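Local coordinates for protein PaxB (Photorhabdus luminescens, PDB 6EK4) that probably acts as one component of a two-component alpha-helical pore-forming toxin of the YaxAB type that perforates target-cell membranes, at residues L22-H34 / L48-R62. Residues are numbered along the deposited sequence; the frame is centred on the assembly and turned at random.
Sequences LSQAVKNIWRLSH and LRISLYSRDLDEAAR. With NA (sodium ion), chain E.
L22 meets L57 and A61 where helices 19-35 and 42-73 pack as an antiparallel helical hairpin, part of the elongated helical bundle of this alpha-pore-forming toxin. The axes of the two segments run 155° apart in direction and approach to 8.8 Å, a close spacing that suits the small S51 and S54 in the interface. CD2 of L22 rests 3.9 Å from CD2 of L57, whose side chain also touches helix 101-141.

Next along the helix, S23 OG lies 2.7 Å from D58 OD1, within hydrogen-bonding distance, although its proton could instead go to V19 O. The other carboxylate oxygen, D58 OD2, takes R62 NE in a salt bridge one turn along the same helix; the near-straight bond (169°) lies close to the guanidinium plane but meets the carboxylate from above its plane. Y347 of helix 326-348 touches both S23 and R62.

V26 points into the middle of the interface and sets both methyls against the carbonyl of S54, its CG2 3.5 Å from S54 O. I29 sets CG2 against CA and CB of S51, while CD1 reaches S54 OG; that hydroxyl is tied back to I50 O. I29 also touches L298 of helix 247-321.

W30, with CG anti to its backbone N, carries its indole across to helix 42-73, to meet R55. The arginine, its chain bent at chi3, brings NH2 over one face of the indole, offset toward CZ3 and CH2 and 3.2 Å from W30 CZ3, with the guanidinium tilted 33° to the ring. S33 OG packs against S51 CB. H34 CE1 covers the opposite face of the indole. Fixed by ND1 to W30 O at 2.7 Å, the H34 imidazole receives L48 CD2 over one face, 4.0 Å from the ring centroid.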
loop_
_atom_site.group_PDB
_atom_site.type_symbol
_atom_site.label_atom_id
_atom_site.label_comp_id
_atom_site.label_asym_id
_atom_site.label_seq_id
_atom_site.Cartn_x
_atom_site.Cartn_y
_atom_site.Cartn_z
ATOM N N LEU A 22 -1.028 15.782 -1.889
ATOM C CA LEU A 22 -0.337 15.769 -0.601
ATOM C C LEU A 22 -1.237 15.178 0.484
ATOM O O LEU A 22 -0.838 14.253 1.188
ATOM C CB LEU A 22 0.097 17.192 -0.211
ATOM C CG LEU A 22 1.229 17.353 0.812
ATOM C CD1 LEU A 22 1.653 18.813 0.889
ATOM C CD2 LEU A 22 0.846 16.839 2.193
ATOM N N SER A 23 -2.450 15.716 0.602
ATOM C CA SER A 23 -3.383 15.311 1.658
ATOM C C SER A 23 -3.959 13.909 1.453
ATOM O O SER A 23 -4.189 13.186 2.424
ATOM C CB SER A 23 -4.522 16.326 1.782
ATOM O OG SER A 23 -4.031 17.589 2.199
ATOM N N GLN A 24 -4.200 13.534 0.198
ATOM C CA GLN A 24 -4.706 12.200 -0.126
ATOM C C GLN A 24 -3.669 11.127 0.205
ATOM O O GLN A 24 -4.022 10.034 0.644
ATOM C CB GLN A 24 -5.106 12.112 -1.605
ATOM C CG GLN A 24 -5.750 10.794 -2.019
ATOM C CD GLN A 24 -7.078 10.543 -1.327
ATOM O OE1 GLN A 24 -7.997 11.359 -1.410
ATOM N NE2 GLN A 24 -7.188 9.407 -0.644
ATOM N N ALA A 25 -2.394 11.444 -0.011
ATOM C CA ALA A 25 -1.304 10.531 0.326
ATOM C C ALA A 25 -1.204 10.317 1.836
ATOM O O ALA A 25 -0.941 9.204 2.291
ATOM C CB ALA A 25 0.015 11.051 -0.223
ATOM N N VAL A 26 -1.418 11.386 2.601
ATOM C CA VAL A 26 -1.451 11.307 4.064
ATOM C C VAL A 26 -2.646 10.464 4.521
ATOM O O VAL A 26 -2.530 9.671 5.458
ATOM C CB VAL A 26 -1.515 12.715 4.704
ATOM C CG1 VAL A 26 -1.752 12.634 6.206
ATOM C CG2 VAL A 26 -0.236 13.489 4.419
ATOM N N LYS A 27 -3.784 10.642 3.854
ATOM C CA LYS A 27 -4.990 9.852 4.118
ATOM C C LYS A 27 -4.755 8.365 3.825
ATOM O O LYS A 27 -5.196 7.500 4.582
ATOM C CB LYS A 27 -6.158 10.388 3.274
ATOM C CG LYS A 27 -7.482 9.651 3.423
ATOM C CD LYS A 27 -8.070 9.808 4.816
ATOM C CE LYS A 27 -9.503 9.303 4.870
ATOM N NZ LYS A 27 -10.129 9.535 6.201
ATOM N N ASN A 28 -4.054 8.081 2.730
ATOM C CA ASN A 28 -3.753 6.703 2.332
ATOM C C ASN A 28 -2.763 6.013 3.267
ATOM O O ASN A 28 -2.851 4.802 3.478
ATOM C CB ASN A 28 -3.214 6.659 0.896
ATOM C CG ASN A 28 -4.250 7.068 -0.136
ATOM O OD1 ASN A 28 -5.457 6.985 0.103
ATOM N ND2 ASN A 28 -3.781 7.510 -1.296
ATOM N N ILE A 29 -1.820 6.778 3.814
ATOM C CA ILE A 29 -0.852 6.237 4.769
ATOM C C ILE A 29 -1.553 5.826 6.065
ATOM O O ILE A 29 -1.246 4.777 6.630
ATOM C CB ILE A 29 0.298 7.234 5.049
ATOM C CG1 ILE A 29 1.231 7.305 3.835
ATOM C CG2 ILE A 29 1.100 6.819 6.275
ATOM C CD1 ILE A 29 2.165 8.497 3.831
ATOM N N TRP A 30 -2.496 6.648 6.524
ATOM C CA TRP A 30 -3.294 6.322 7.709
ATOM C C TRP A 30 -4.073 5.024 7.509
ATOM O O TRP A 30 -4.038 4.134 8.358
ATOM C CB TRP A 30 -4.266 7.460 8.032
ATOM C CG TRP A 30 -5.102 7.200 9.251
ATOM C CD1 TRP A 30 -6.338 6.617 9.294
ATOM C CD2 TRP A 30 -4.757 7.508 10.605
ATOM N NE1 TRP A 30 -6.783 6.545 10.592
ATOM C CE2 TRP A 30 -5.832 7.087 11.416
ATOM C CE3 TRP A 30 -3.644 8.101 11.212
ATOM C CZ2 TRP A 30 -5.825 7.239 12.804
ATOM C CZ3 TRP A 30 -3.638 8.254 12.591
ATOM C CH2 TRP A 30 -4.723 7.824 13.371
ATOM N N ARG A 31 -4.776 4.932 6.384
ATOM C CA ARG A 31 -5.581 3.755 6.060
ATOM C C ARG A 31 -4.723 2.494 5.968
ATOM O O ARG A 31 -5.081 1.454 6.522
ATOM C CB ARG A 31 -6.329 3.979 4.740
ATOM C CG ARG A 31 -7.278 2.855 4.349
ATOM C CD ARG A 31 -8.097 3.210 3.115
ATOM N NE ARG A 31 -7.273 3.754 2.033
ATOM C CZ ARG A 31 -6.464 3.041 1.247
ATOM N NH1 ARG A 31 -6.337 1.724 1.400
ATOM N NH2 ARG A 31 -5.765 3.655 0.297
ATOM N N LEU A 32 -3.595 2.598 5.271
ATOM C CA LEU A 32 -2.690 1.463 5.083
ATOM C C LEU A 32 -1.973 1.058 6.368
ATOM O O LEU A 32 -1.772 -0.128 6.612
ATOM C CB LEU A 32 -1.660 1.773 3.992
ATOM C CG LEU A 32 -2.212 1.827 2.565
ATOM C CD1 LEU A 32 -1.238 2.535 1.638
ATOM C CD2 LEU A 32 -2.534 0.434 2.043
ATOM N N SER A 33 -1.596 2.035 7.189
ATOM C CA SER A 33 -0.861 1.759 8.427
ATOM C C SER A 33 -1.696 1.034 9.485
ATOM O O SER A 33 -1.136 0.478 10.429
ATOM C CB SER A 33 -0.305 3.055 9.024
ATOM O OG SER A 33 -1.351 3.945 9.370
ATOM N N HIS A 34 -3.019 1.045 9.333
ATOM C CA HIS A 34 -3.920 0.405 10.297
ATOM C C HIS A 34 -4.485 -0.943 9.832
ATOM O O HIS A 34 -4.841 -1.778 10.665
ATOM C CB HIS A 34 -5.058 1.361 10.663
ATOM C CG HIS A 34 -4.622 2.504 11.525
ATOM N ND1 HIS A 34 -4.116 3.677 11.008
ATOM C CD2 HIS A 34 -4.597 2.646 12.872
ATOM C CE1 HIS A 34 -3.807 4.495 11.998
ATOM N NE2 HIS A 34 -4.089 3.894 13.139
ATOM N N LEU A 48 3.066 3.490 12.023
ATOM C CA LEU A 48 2.227 4.390 12.815
ATOM C C LEU A 48 2.931 5.722 13.091
ATOM O O LEU A 48 2.274 6.756 13.193
ATOM C CB LEU A 48 1.801 3.729 14.132
ATOM C CG LEU A 48 0.834 2.546 14.007
ATOM C CD1 LEU A 48 0.706 1.816 15.336
ATOM C CD2 LEU A 48 -0.533 2.993 13.507
ATOM N N ARG A 49 4.259 5.695 13.210
ATOM C CA ARG A 49 5.042 6.926 13.346
ATOM C C ARG A 49 4.961 7.766 12.075
ATOM O O ARG A 49 4.850 8.990 12.142
ATOM C CB ARG A 49 6.512 6.621 13.645
ATOM C CG ARG A 49 6.782 6.025 15.016
ATOM C CD ARG A 49 8.256 5.681 15.158
ATOM N NE ARG A 49 8.531 4.822 16.307
ATOM C CZ ARG A 49 9.687 4.198 16.526
ATOM N NH1 ARG A 49 10.702 4.325 15.674
ATOM N NH2 ARG A 49 9.833 3.434 17.602
ATOM N N ILE A 50 5.022 7.100 10.923
ATOM C CA ILE A 50 4.971 7.783 9.630
ATOM C C ILE A 50 3.603 8.428 9.410
ATOM O O ILE A 50 3.525 9.568 8.955
ATOM C CB ILE A 50 5.315 6.827 8.460
ATOM C CG1 ILE A 50 6.782 6.390 8.546
ATOM C CG2 ILE A 50 5.068 7.501 7.115
ATOM C CD1 ILE A 50 7.110 5.162 7.722
ATOM N N SER A 51 2.532 7.709 9.742
ATOM C CA SER A 51 1.175 8.247 9.602
ATOM C C SER A 51 0.928 9.422 10.550
ATOM O O SER A 51 0.255 10.384 10.185
ATOM C CB SER A 51 0.123 7.158 9.839
ATOM O OG SER A 51 0.003 6.848 11.217
ATOM N N LEU A 52 1.483 9.334 11.759
ATOM C CA LEU A 52 1.315 10.377 12.773
ATOM C C LEU A 52 2.038 11.665 12.371
ATOM O O LEU A 52 1.469 12.756 12.453
ATOM C CB LEU A 52 1.825 9.888 14.132
ATOM C CG LEU A 52 1.253 10.590 15.368
ATOM C CD1 LEU A 52 -0.159 10.099 15.661
ATOM C CD2 LEU A 52 2.152 10.370 16.577
ATOM N N TYR A 53 3.290 11.530 11.939
ATOM C CA TYR A 53 4.066 12.670 11.446
ATOM C C TYR A 53 3.553 13.173 10.091
ATOM O O TYR A 53 3.657 14.362 9.793
ATOM C CB TYR A 53 5.556 12.317 11.337
ATOM C CG TYR A 53 6.288 12.175 12.662
ATOM C CD1 TYR A 53 6.186 13.152 13.652
ATOM C CD2 TYR A 53 7.116 11.082 12.907
ATOM C CE1 TYR A 53 6.866 13.029 14.854
ATOM C CE2 TYR A 53 7.799 10.952 14.106
ATOM C CZ TYR A 53 7.672 11.926 15.075
ATOM O OH TYR A 53 8.350 11.799 16.266
ATOM N N SER A 54 3.014 12.270 9.272
ATOM C CA SER A 54 2.391 12.656 7.998
ATOM C C SER A 54 1.207 13.588 8.225
ATOM O O SER A 54 1.037 14.574 7.510
ATOM C CB SER A 54 1.922 11.424 7.217
ATOM O OG SER A 54 3.017 10.729 6.651
ATOM N N ARG A 55 0.393 13.264 9.225
ATOM C CA ARG A 55 -0.757 14.083 9.585
ATOM C C ARG A 55 -0.318 15.429 10.165
ATOM O O ARG A 55 -0.957 16.449 9.913
ATOM C CB ARG A 55 -1.647 13.336 10.580
ATOM C CG ARG A 55 -3.033 13.934 10.745
ATOM C CD ARG A 55 -3.992 12.938 11.376
ATOM N NE ARG A 55 -3.541 12.494 12.695
ATOM C CZ ARG A 55 -4.172 11.591 13.444
ATOM N NH1 ARG A 55 -3.677 11.260 14.633
ATOM N NH2 ARG A 55 -5.295 11.017 13.017
ATOM N N ASP A 56 0.771 15.426 10.934
ATOM C CA ASP A 56 1.357 16.665 11.453
ATOM C C ASP A 56 1.866 17.563 10.326
ATOM O O ASP A 56 1.728 18.785 10.392
ATOM C CB ASP A 56 2.511 16.368 12.422
ATOM C CG ASP A 56 2.035 15.896 13.786
ATOM O OD1 ASP A 56 0.896 16.224 14.184
ATOM O OD2 ASP A 56 2.817 15.205 14.475
ATOM N N LEU A 57 2.468 16.954 9.306
ATOM C CA LEU A 57 2.947 17.691 8.133
ATOM C C LEU A 57 1.770 18.305 7.379
ATOM O O LEU A 57 1.828 19.461 6.959
ATOM C CB LEU A 57 3.749 16.768 7.209
ATOM C CG LEU A 57 4.515 17.421 6.050
ATOM C CD1 LEU A 57 5.755 16.609 5.710
ATOM C CD2 LEU A 57 3.649 17.601 4.810
ATOM N N ASP A 58 0.706 17.521 7.218
ATOM C CA ASP A 58 -0.516 17.988 6.563
ATOM C C ASP A 58 -1.138 19.163 7.320
ATOM O O ASP A 58 -1.599 20.124 6.705
ATOM C CB ASP A 58 -1.529 16.843 6.455
ATOM C CG ASP A 58 -2.680 17.165 5.522
ATOM O OD1 ASP A 58 -2.424 17.609 4.384
ATOM O OD2 ASP A 58 -3.844 16.963 5.923
ATOM N N GLU A 59 -1.144 19.073 8.649
ATOM C CA GLU A 59 -1.637 20.153 9.513
ATOM C C GLU A 59 -0.831 21.436 9.318
ATOM O O GLU A 59 -1.398 22.527 9.254
ATOM C CB GLU A 59 -1.582 19.736 10.990
ATOM C CG GLU A 59 -2.662 18.746 11.406
ATOM C CD GLU A 59 -2.345 18.029 12.710
ATOM O OE1 GLU A 59 -1.634 18.601 13.567
ATOM O OE2 GLU A 59 -2.816 16.887 12.884
ATOM N N ALA A 60 0.489 21.292 9.228
ATOM C CA ALA A 60 1.382 22.428 9.014
ATOM C C ALA A 60 1.142 23.072 7.652
ATOM O O ALA A 60 1.143 24.299 7.529
ATOM C CB ALA A 60 2.833 21.989 9.141
ATOM N N ALA A 61 0.933 22.239 6.634
ATOM C CA ALA A 61 0.658 22.719 5.281
ATOM C C ALA A 61 -0.663 23.488 5.211
ATOM O O ALA A 61 -0.734 24.544 4.582
ATOM C CB ALA A 61 0.643 21.556 4.301
ATOM N N ARG A 62 -1.697 22.955 5.861
ATOM C CA ARG A 62 -3.018 23.598 5.884
ATOM C C ARG A 62 -3.016 24.934 6.632
ATOM O O ARG A 62 -3.715 25.864 6.235
ATOM C CB ARG A 62 -4.060 22.671 6.515
ATOM C CG ARG A 62 -4.450 21.486 5.650
ATOM C CD ARG A 62 -5.286 20.491 6.439
ATOM N NE ARG A 62 -5.589 19.286 5.666
ATOM C CZ ARG A 62 -6.527 19.198 4.722
ATOM N NH1 ARG A 62 -7.284 20.245 4.402
ATOM N NH2 ARG A 62 -6.711 18.042 4.087
HETATM NA NA NA E . -0.525 17.246 16.183
#